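Zinc phosphodiesterase ELAC protein 1 (Homo sapiens, PDB 3ZWF) is a zinc-dependent phosphodiesterase that has some tRNA 3'-processing endonuclease activity and, in tRNA repair, removes a 2',3'-cyclic phosphate left after cleavage by ANKZF1. Local coordinates at residues A[33-36]-A[37-41]; A[100-103]-A[104-108]; A[278-281]-A[282-285]; A[288-291]-A[292-296]. All blocks are in the same frame, centred on the assembly; numbering follows the deposited sequence.

Contact 1: residues A[33-36]-A[37-41]. With EDO (1,2-ethanediol), chain J.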
loop_
_atom_site.group_PDB
_atom_site.type_symbol
_atom_site.label_atom_id
_atom_site.label_comp_id
_atom_site.label_asym_id
_atom_site.label_seq_id
_atom_site.Cartn_x
_atom_site.Cartn_y
_atom_site.Cartn_z
ATOM N N PHE A 33 -2.700 -14.768 -4.786
ATOM C CA PHE A 33 -4.115 -14.460 -4.929
ATOM C C PHE A 33 -4.420 -13.312 -3.976
ATOM O O PHE A 33 -4.404 -13.481 -2.746
ATOM C CB PHE A 33 -4.988 -15.693 -4.626
ATOM C CG PHE A 33 -4.874 -16.753 -5.654
ATOM C CD1 PHE A 33 -3.829 -17.671 -5.621
ATOM C CD2 PHE A 33 -5.790 -16.826 -6.713
ATOM C CE1 PHE A 33 -3.718 -18.681 -6.625
ATOM C CE2 PHE A 33 -5.658 -17.789 -7.708
ATOM C CZ PHE A 33 -4.625 -18.717 -7.656
ATOM N N ASP A 34 -4.672 -12.158 -4.593
ATOM C CA ASP A 34 -4.882 -10.852 -3.942
ATOM C C ASP A 34 -3.608 -10.287 -3.310
ATOM O O ASP A 34 -2.636 -10.991 -3.026
ATOM C CB ASP A 34 -6.080 -10.863 -2.979
ATOM C CG ASP A 34 -7.454 -10.883 -3.747
ATOM O OD1 ASP A 34 -7.450 -10.552 -4.911
ATOM O OD2 ASP A 34 -8.495 -11.187 -3.140
ATOM N N CYS A 35 -3.633 -8.978 -3.160
ATOM C CA CYS A 35 -2.429 -8.234 -2.772
ATOM C C CYS A 35 -2.790 -6.932 -2.068
ATOM O O CYS A 35 -2.531 -5.838 -2.541
ATOM C CB CYS A 35 -1.534 -7.987 -3.994
ATOM S SG CYS A 35 0.151 -7.532 -3.571
ATOM N N GLY A 36 -3.468 -7.061 -0.957
ATOM C CA GLY A 36 -3.714 -5.896 -0.077
ATOM C C GLY A 36 -2.453 -5.223 0.422
ATOM O O GLY A 36 -1.342 -5.785 0.375
ATOM N N GLU A 37 -2.641 -4.012 0.936
ATOM C CA GLU A 37 -1.546 -3.268 1.492
ATOM C C GLU A 37 -0.853 -4.086 2.578
ATOM O O GLU A 37 -1.508 -4.737 3.397
ATOM C CB GLU A 37 -2.089 -1.962 2.062
ATOM C CG GLU A 37 -0.989 -1.207 2.761
ATOM C CD GLU A 37 -1.258 0.260 2.986
ATOM O OE1 GLU A 37 -2.313 0.804 2.616
ATOM O OE2 GLU A 37 -0.371 0.862 3.565
ATOM N N GLY A 38 0.473 -4.100 2.547
ATOM C CA GLY A 38 1.279 -4.870 3.489
ATOM C C GLY A 38 1.642 -6.280 3.094
ATOM O O GLY A 38 2.377 -6.970 3.811
ATOM N N THR A 39 1.117 -6.726 1.971
ATOM C CA THR A 39 1.466 -8.039 1.473
ATOM C C THR A 39 2.963 -8.278 1.325
ATOM O O THR A 39 3.470 -9.297 1.761
ATOM C CB THR A 39 0.728 -8.358 0.170
ATOM O OG1 THR A 39 -0.679 -8.344 0.432
ATOM C CG2 THR A 39 1.153 -9.735 -0.361
ATOM N N GLN A 40 3.704 -7.293 0.815
ATOM C CA GLN A 40 5.156 -7.498 0.649
ATOM C C GLN A 40 5.866 -7.768 1.984
ATOM O O GLN A 40 6.812 -8.560 2.058
ATOM C CB GLN A 40 5.811 -6.335 -0.112
ATOM C CG GLN A 40 5.694 -4.979 0.587
ATOM C CD GLN A 40 6.586 -3.947 -0.048
ATOM O OE1 GLN A 40 7.820 -4.119 -0.076
ATOM N NE2 GLN A 40 5.978 -2.837 -0.532
ATOM N N THR A 41 5.433 -7.094 3.053
ATOM C CA THR A 41 6.017 -7.244 4.385
ATOM C C THR A 41 5.588 -8.584 5.007
ATOM O O THR A 41 6.358 -9.267 5.684
ATOM C CB THR A 41 5.634 -5.998 5.231
ATOM O OG1 THR A 41 4.214 -5.785 5.203
ATOM C CG2 THR A 41 6.224 -4.799 4.572
HETATM C C1 EDO J . 1.872 -3.521 6.793
HETATM O O1 EDO J . 0.476 -3.296 6.625
HETATM C C2 EDO J . 2.739 -2.855 5.765
HETATM O O2 EDO J . 4.044 -3.323 5.753
#
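Thr39 reaches back to Gly36 with two hydrogen bonds that end on the same carbonyl oxygen. The hydroxyl gives the shorter one, with 2.6 Å from Thr39 OG1 to Gly36 O, while the backbone bond spans 3.1 Å from Thr39 N to Gly36 O and closes a type II beta turn over Gly36 to Thr39. Having OG1 anti to its own carbonyl carbon and beside the backbone N (chi1 -61°) lets hydroxyl and amide of Thr39 work on one acceptor. Gly38, with positive phi, takes the third place of the turn and is the N-cap residue of helix 39-45. In one of the two conformers of Thr41, its hydroxyl appears to bond to Gly38 O and to a 1,2-ethanediol, probably from the crystallisation liquor; both bonds are doubtful, as the methyl group of that conformer crowds the diol.

Cys35 adds a nonpolar contact: its SG packs alongside Thr39, 3.9 Å from Thr39 CB and nearly as close to its methyl group.

The extended chain of Glu37 ends at the dimer interface, where its carboxylate accepts from Gly38 N and Gln40 NE2 of the second subunit. Asp34 binds His65, a zinc ligand, and Thr59. The turn therefore leads from a second-shell aspartate of the zinc site to a reciprocal set of carboxylate bonds between subunits, and the dual grip on Gly36 O is consistent with a firmly held bend where the chain passes from one to the other.

Contact 2: residues A[100-103]-A[104-108]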
loop_
_atom_site.group_PDB
_atom_site.type_symbol
_atom_site.label_atom_id
_atom_site.label_comp_id
_atom_site.label_asym_id
_atom_site.label_seq_id
_atom_site.Cartn_x
_atom_site.Cartn_y
_atom_site.Cartn_z
ATOM N N PHE A 100 -3.860 0.992 -13.924
ATOM C CA PHE A 100 -3.485 1.318 -12.570
ATOM C C PHE A 100 -2.011 1.032 -12.345
ATOM O O PHE A 100 -1.259 1.876 -11.831
ATOM C CB PHE A 100 -4.313 0.562 -11.525
ATOM C CG PHE A 100 -3.824 0.761 -10.135
ATOM C CD1 PHE A 100 -4.019 1.962 -9.497
ATOM C CD2 PHE A 100 -3.148 -0.250 -9.460
ATOM C CE1 PHE A 100 -3.533 2.162 -8.195
ATOM C CE2 PHE A 100 -2.701 -0.070 -8.147
ATOM C CZ PHE A 100 -2.903 1.127 -7.526
ATOM N N ILE A 101 -1.579 -0.162 -12.713
ATOM C CA ILE A 101 -0.182 -0.565 -12.515
ATOM C C ILE A 101 0.764 0.311 -13.384
ATOM O O ILE A 101 1.763 0.852 -12.889
ATOM C CB ILE A 101 0.060 -2.086 -12.764
ATOM C CG1 ILE A 101 -0.764 -2.940 -11.796
ATOM C CG2 ILE A 101 1.538 -2.401 -12.624
ATOM C CD1 ILE A 101 -0.945 -4.383 -12.234
ATOM N N TRP A 102 0.427 0.484 -14.667
ATOM C CA TRP A 102 1.266 1.237 -15.577
ATOM C C TRP A 102 1.467 2.668 -15.067
ATOM O O TRP A 102 2.586 3.189 -15.010
ATOM C CB TRP A 102 0.629 1.293 -16.983
ATOM C CG TRP A 102 1.360 2.137 -17.871
ATOM C CD1 TRP A 102 1.166 3.505 -18.094
ATOM C CD2 TRP A 102 2.499 1.768 -18.651
ATOM N NE1 TRP A 102 2.113 3.968 -18.962
ATOM C CE2 TRP A 102 2.937 2.932 -19.330
ATOM C CE3 TRP A 102 3.191 0.563 -18.856
ATOM C CZ2 TRP A 102 4.028 2.920 -20.201
ATOM C CZ3 TRP A 102 4.279 0.556 -19.728
ATOM C CH2 TRP A 102 4.685 1.727 -20.386
ATOM N N ARG A 103 0.359 3.300 -14.716
ATOM C CA ARG A 103 0.383 4.739 -14.333
ATOM C C ARG A 103 1.142 4.893 -13.029
ATOM O O ARG A 103 1.900 5.857 -12.833
ATOM C CB ARG A 103 -1.030 5.283 -14.138
ATOM C CG ARG A 103 -1.820 5.450 -15.459
ATOM C CD ARG A 103 -3.000 6.404 -15.251
ATOM N NE ARG A 103 -4.184 5.924 -15.953
ATOM C CZ ARG A 103 -4.342 5.907 -17.274
ATOM N NH1 ARG A 103 -3.398 6.374 -18.089
ATOM N NH2 ARG A 103 -5.464 5.419 -17.785
ATOM N N THR A 104 0.944 3.938 -12.118
ATOM C CA THR A 104 1.587 4.007 -10.787
ATOM C C THR A 104 3.113 3.822 -10.906
ATOM O O THR A 104 3.894 4.525 -10.272
ATOM C CB THR A 104 0.935 3.036 -9.780
ATOM O OG1 THR A 104 -0.471 3.343 -9.751
ATOM C CG2 THR A 104 1.555 3.184 -8.342
ATOM N N MET A 105 3.531 2.912 -11.776
ATOM C CA MET A 105 4.964 2.721 -12.049
ATOM C C MET A 105 5.569 3.976 -12.691
ATOM O O MET A 105 6.681 4.388 -12.339
ATOM C CB MET A 105 5.235 1.503 -12.915
ATOM C CG MET A 105 4.846 0.188 -12.272
ATOM S SD MET A 105 5.734 -0.220 -10.773
ATOM C CE MET A 105 4.522 0.143 -9.510
ATOM N N GLU A 106 4.842 4.561 -13.641
ATOM C CA GLU A 106 5.314 5.777 -14.316
ATOM C C GLU A 106 5.425 6.922 -13.309
ATOM O O GLU A 106 6.430 7.651 -13.297
ATOM C CB GLU A 106 4.381 6.164 -15.464
ATOM C CG GLU A 106 4.896 7.346 -16.242
ATOM C CD GLU A 106 4.051 7.715 -17.448
ATOM O OE1 GLU A 106 2.803 7.711 -17.349
ATOM O OE2 GLU A 106 4.643 8.058 -18.489
ATOM N N LEU A 107 4.378 7.091 -12.492
ATOM C CA LEU A 107 4.321 8.218 -11.519
ATOM C C LEU A 107 5.481 8.140 -10.543
ATOM O O LEU A 107 6.041 9.191 -10.111
ATOM C CB LEU A 107 2.985 8.220 -10.775
ATOM C CG LEU A 107 2.709 9.327 -9.753
ATOM C CD1 LEU A 107 2.491 10.677 -10.471
ATOM C CD2 LEU A 107 1.546 8.964 -8.810
ATOM N N SER A 108 5.834 6.913 -10.150
ATOM C CA SER A 108 6.877 6.697 -9.122
ATOM C C SER A 108 8.281 6.541 -9.737
ATOM O O SER A 108 9.236 6.204 -9.026
ATOM C CB SER A 108 6.527 5.514 -8.260
ATOM O OG SER A 108 6.447 4.318 -9.004
HETATM O O HOH W 1 1.443 8.186 -14.268
#
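Thr104 doubles the helical bond to Phe100, both its amide and its hydroxyl donating to the same carbonyl. Thr104 OG1 lies 2.7 Å from Phe100 O and Thr104 N 3.0 Å, the two donors arriving from opposite faces of the carbonyl plane. A chi1 of -55° places the hydroxyl there, and the bond to Phe100 O holds it; it also lies over one face of the Phe100 ring, offset toward the rim, 3.6 Å from Phe100 CE1.

Met105 continues the helix with a backbone bond to Ile101 of 2.9 Å from Met105 N to Ile101 O. With CG anti to the carbonyl carbon (chi1 -64°), Met105 CG comes 4.2 Å from Ile101 CG2, a light apolar touch. Glu106 follows on the exposed side, where its extended chain brings OE1 obliquely to within 4.1 Å of Trp102 NE1, the carboxylate and indole planes being 64° apart. A water donates to Arg103 O and, weakly, to Glu106 OE1, linking the carboxylate to the backbone one turn back. Leu107 bonds through its amide to Arg103 O, with CB packed against that oxygen. Ser108, the first residue to leave helical angles, repeats the threonine's pattern: OG and N both donate to Thr104 O, again from opposite faces.

Helix 97-107 is the crossover helix of a beta-alpha-beta unit between strands 89-94 and 116-121. Ile101 packs on strand 116-121 and on helix 69-79, which Phe100 and Thr104 also touch through Pro70, while Phe100 and Leu107 meet Leu107 and Phe100 of the second subunit.

Contact 3: residues A[278-281]-A[282-285]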
loop_
_atom_site.group_PDB
_atom_site.type_symbol
_atom_site.label_atom_id
_atom_site.label_comp_id
_atom_site.label_asym_id
_atom_site.label_seq_id
_atom_site.Cartn_x
_atom_site.Cartn_y
_atom_site.Cartn_z
ATOM N N ASP A 278 -23.043 -15.164 11.593
ATOM C CA ASP A 278 -24.375 -15.431 11.001
ATOM C C ASP A 278 -25.476 -14.520 11.523
ATOM O O ASP A 278 -26.416 -14.223 10.808
ATOM C CB ASP A 278 -24.814 -16.883 11.252
ATOM C CG ASP A 278 -23.986 -17.889 10.490
ATOM O OD1 ASP A 278 -23.509 -17.595 9.403
ATOM O OD2 ASP A 278 -23.826 -19.019 10.986
ATOM N N ALA A 279 -25.374 -14.105 12.779
ATOM C CA ALA A 279 -26.355 -13.177 13.357
ATOM C C ALA A 279 -26.383 -11.822 12.607
ATOM O O ALA A 279 -27.359 -11.089 12.670
ATOM C CB ALA A 279 -26.063 -12.964 14.825
ATOM N N GLN A 280 -25.303 -11.505 11.908
ATOM C CA GLN A 280 -25.226 -10.258 11.086
ATOM C C GLN A 280 -25.354 -10.497 9.585
ATOM O O GLN A 280 -24.813 -9.735 8.763
ATOM C CB GLN A 280 -23.928 -9.519 11.368
ATOM C CG GLN A 280 -23.688 -9.235 12.853
ATOM C CD GLN A 280 -22.559 -8.250 13.083
ATOM O OE1 GLN A 280 -21.479 -8.603 13.550
ATOM N NE2 GLN A 280 -22.805 -7.022 12.740
ATOM N N MET A 281 -26.109 -11.527 9.223
ATOM C CA MET A 281 -26.269 -11.920 7.824
ATOM C C MET A 281 -26.842 -10.777 6.988
ATOM O O MET A 281 -26.389 -10.560 5.872
ATOM C CB MET A 281 -27.156 -13.143 7.679
ATOM C CG MET A 281 -27.117 -13.746 6.286
ATOM S SD MET A 281 -28.005 -15.314 6.155
ATOM C CE MET A 281 -26.987 -16.397 7.170
ATOM N N ASP A 282 -27.827 -10.064 7.523
ATOM C CA ASP A 282 -28.434 -8.935 6.791
ATOM C C ASP A 282 -27.396 -7.859 6.477
ATOM O O ASP A 282 -27.278 -7.425 5.334
ATOM C CB ASP A 282 -29.613 -8.326 7.564
ATOM C CG ASP A 282 -30.835 -9.221 7.586
ATOM O OD1 ASP A 282 -30.918 -10.160 6.766
ATOM O OD2 ASP A 282 -31.718 -8.985 8.436
ATOM N N LYS A 283 -26.617 -7.471 7.476
ATOM C CA LYS A 283 -25.532 -6.535 7.279
ATOM C C LYS A 283 -24.478 -7.063 6.292
ATOM O O LYS A 283 -24.012 -6.332 5.412
ATOM C CB LYS A 283 -24.864 -6.164 8.595
ATOM C CG LYS A 283 -23.762 -5.144 8.436
ATOM C CD LYS A 283 -23.241 -4.681 9.804
ATOM C CE LYS A 283 -22.235 -3.594 9.666
ATOM N NZ LYS A 283 -20.948 -4.081 9.106
ATOM N N ALA A 284 -24.131 -8.343 6.426
ATOM C CA ALA A 284 -23.166 -8.966 5.512
ATOM C C ALA A 284 -23.632 -8.838 4.048
ATOM O O ALA A 284 -22.911 -8.335 3.185
ATOM C CB ALA A 284 -22.906 -10.451 5.883
ATOM N N LYS A 285 -24.860 -9.242 3.782
ATOM C CA LYS A 285 -25.388 -9.234 2.417
ATOM C C LYS A 285 -25.469 -7.820 1.878
ATOM O O LYS A 285 -25.162 -7.580 0.722
ATOM C CB LYS A 285 -26.765 -9.906 2.364
ATOM C CG LYS A 285 -26.730 -11.401 2.578
ATOM C CD LYS A 285 -28.128 -11.968 2.554
ATOM C CE LYS A 285 -28.146 -13.487 2.694
ATOM N NZ LYS A 285 -29.510 -13.953 3.056
HETATM O O HOH W 2 -29.149 -10.567 10.014
#
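Across the start of helix 281-286 two consecutive backbone bonds set the first turn, Ala284 N to Gln280 O at 2.8 Å and Lys285 N to Met281 O at 2.9 Å, after a short 3-10 segment at 278-279. Gln280 is the N-cap residue. The amide of Asp282, at the opening of the helix, is met by a water that accepts from Asp282 N at 2.9 Å and donates to Ala279 O, so that solvent bridges the 3-10 segment to the helix.

Among the side chains, Met281 and Lys285 make an extensive contact. Met281 runs extended to its sulfur, with CG anti to the backbone N (chi1 -168°), and bends only at the methyl; the straight chain of Lys285 crosses it at a slant. The methylene Lys285 CE rests 3.7 Å from Met281 CG, and the ammonium end approaches the sulfur with 3.7 Å between Lys285 NZ and Met281 SD. Nearer its root, Lys285 CG lies 3.4 Å from Met281 O, the oxygen that already accepts the lysine's amide. On another side of the turn the chains of Gln280 and Lys283 run side by side, pointing the same way. Ala284 points its CB toward the preceding segment, 3.5 Å from Gln280 O.

Asp282 and Lys283 are exposed, while the following element packs against the turn: Met281 and Lys285 on Met294 of helix 292-301, and Met281 and Ala284 on Thr291 of the loop before it. Strand 269-273 precedes the turn in the chain.

Contact 4: residues A[288-291]-A[292-296]. With PO4 (phosphate ion), chain F.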
loop_
_atom_site.group_PDB
_atom_site.type_symbol
_atom_site.label_atom_id
_atom_site.label_comp_id
_atom_site.label_asym_id
_atom_site.label_seq_id
_atom_site.Cartn_x
_atom_site.Cartn_y
_atom_site.Cartn_z
ATOM N N GLY A 288 -22.267 -6.961 0.408
ATOM C CA GLY A 288 -21.753 -7.944 -0.573
ATOM C C GLY A 288 -20.830 -8.991 0.028
ATOM O O GLY A 288 -19.901 -9.505 -0.632
ATOM N N HIS A 289 -21.111 -9.329 1.290
ATOM C CA HIS A 289 -20.314 -10.272 2.047
ATOM C C HIS A 289 -21.132 -11.530 2.419
ATOM O O HIS A 289 -22.343 -11.576 2.222
ATOM C CB HIS A 289 -19.713 -9.612 3.299
ATOM C CG HIS A 289 -18.605 -8.645 2.987
ATOM N ND1 HIS A 289 -17.552 -8.970 2.165
ATOM C CD2 HIS A 289 -18.377 -7.371 3.401
ATOM C CE1 HIS A 289 -16.733 -7.933 2.063
ATOM N NE2 HIS A 289 -17.223 -6.935 2.785
ATOM N N SER A 290 -20.405 -12.478 2.986
ATOM C CA SER A 290 -20.952 -13.770 3.457
ATOM C C SER A 290 -20.699 -13.983 4.943
ATOM O O SER A 290 -19.811 -13.379 5.580
ATOM C CB SER A 290 -20.301 -14.898 2.679
ATOM O OG SER A 290 -20.695 -14.871 1.329
ATOM N N THR A 291 -21.490 -14.881 5.492
ATOM C CA THR A 291 -21.311 -15.332 6.862
ATOM C C THR A 291 -20.921 -16.832 6.833
ATOM O O THR A 291 -20.920 -17.455 5.762
ATOM C CB THR A 291 -22.595 -15.143 7.667
ATOM O OG1 THR A 291 -23.585 -16.046 7.184
ATOM C CG2 THR A 291 -23.095 -13.692 7.585
ATOM N N PRO A 292 -20.552 -17.411 7.994
ATOM C CA PRO A 292 -20.103 -18.795 7.897
ATOM C C PRO A 292 -21.159 -19.780 7.369
ATOM O O PRO A 292 -20.808 -20.697 6.640
ATOM C CB PRO A 292 -19.748 -19.137 9.336
ATOM C CG PRO A 292 -19.265 -17.824 9.904
ATOM C CD PRO A 292 -20.204 -16.820 9.309
ATOM N N GLN A 293 -22.418 -19.557 7.715
ATOM C CA GLN A 293 -23.477 -20.451 7.204
ATOM C C GLN A 293 -23.610 -20.345 5.685
ATOM O O GLN A 293 -23.877 -21.321 5.005
ATOM C CB GLN A 293 -24.804 -20.187 7.888
ATOM C CG GLN A 293 -25.895 -21.239 7.516
ATOM C CD GLN A 293 -25.506 -22.723 7.699
ATOM O OE1 GLN A 293 -25.463 -23.504 6.701
ATOM N NE2 GLN A 293 -25.282 -23.131 8.949
ATOM N N MET A 294 -23.383 -19.155 5.137
ATOM C CA MET A 294 -23.510 -18.978 3.674
ATOM C C MET A 294 -22.368 -19.695 2.968
ATOM O O MET A 294 -22.574 -20.398 1.942
ATOM C CB MET A 294 -23.513 -17.489 3.283
ATOM C CG MET A 294 -24.712 -16.734 3.815
ATOM S SD MET A 294 -24.509 -14.944 3.714
ATOM C CE MET A 294 -24.203 -14.728 1.934
ATOM N N ALA A 295 -21.178 -19.579 3.549
ATOM C CA ALA A 295 -19.992 -20.230 3.000
ATOM C C ALA A 295 -20.136 -21.765 3.079
ATOM O O ALA A 295 -19.824 -22.478 2.124
ATOM C CB ALA A 295 -18.732 -19.777 3.720
ATOM N N ALA A 296 -20.624 -22.233 4.224
ATOM C CA ALA A 296 -20.781 -23.663 4.511
ATOM C C ALA A 296 -21.789 -24.301 3.544
ATOM O O ALA A 296 -21.605 -25.413 3.061
ATOM C CB ALA A 296 -21.223 -23.873 5.966
HETATM P P PO4 F . -14.690 -5.045 1.913
HETATM O O1 PO4 F . -15.424 -5.405 0.597
HETATM O O2 PO4 F . -13.971 -3.634 1.580
HETATM O O3 PO4 F . -13.572 -5.969 2.185
HETATM O O4 PO4 F . -15.742 -4.812 2.941
#
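His289 and Ser290 meet Met294 at its methyl end, and Thr291 takes up the rest of that side chain. Gly288, whose positive phi makes it the C-prime residue of a Schellman motif, ends the preceding helix, with Gly288 N bonded to Lys285 O and His289 N to Ala284 O. The ring of His289 lies at the zinc site, where NE2 donates to phosphate O4 over 2.6 Å in a fairly straight bond (162°), with the phosphorus in the ring plane at its edge. ND1 is hydrogen-bonded to Glu273 OE2, so that bonds at both nitrogens probably fix the ring's rotation. The phosphate, probably from the crystallisation liquor, is also bound by Arg181. The ring meets those of the zinc ligands His180 and His311, in the metallo-beta-lactamase fold's dinuclear site; a zinc ion lies about 4 Å from the side chain. The backbone of His289 contributes as well, its O lying 3.7 Å from Met294 CE.

Ser290 OG, hydrogen-bonded to Cys252 O, lies 3.6 Å from Met294 CE. Thr291 is the N-cap residue of helix 292-301, and Met294 folds back over it. A chi1 of -65° with an extended chi2 carries SD to Thr291 N, which gives it a weak hydrogen bond, 3.5 Å from N to SD; the bend at chi3 then turns CE to Ser290 and His289. Thr291 OG1 approaches Met294 CG at 3.6 Å but finds its polar partner in Asp278, which also accepts from Gln293 N. The carbonyl of Thr291 receives Ala295 N at 3.1 Å, and the Thr291 CB to Pro292 CD separation of 3.4 Å is tight.

How the contacts relate
The four contacts follow one another along the chain and lie in two pairs. Contacts 1 and 2, with centres 17 Å apart, belong to the part built on the sheet that contains strands 29-33, 89-94 and 116-121, and both touch the second subunit without touching each other. Contacts 3 and 4, their centres 8 Å apart, sit on consecutive helices, 281-286 and 292-301, and do touch: Met281 CE packs 3.4 Å from Thr291 OG1. Contact 2 and contact 4 lie on opposite sides of the chain's centre, 35 Å between centres. Contacts 1 and 4 approach the zinc site from separate parts of the fold, and contact 1 also joins contact 2 at the second subunit.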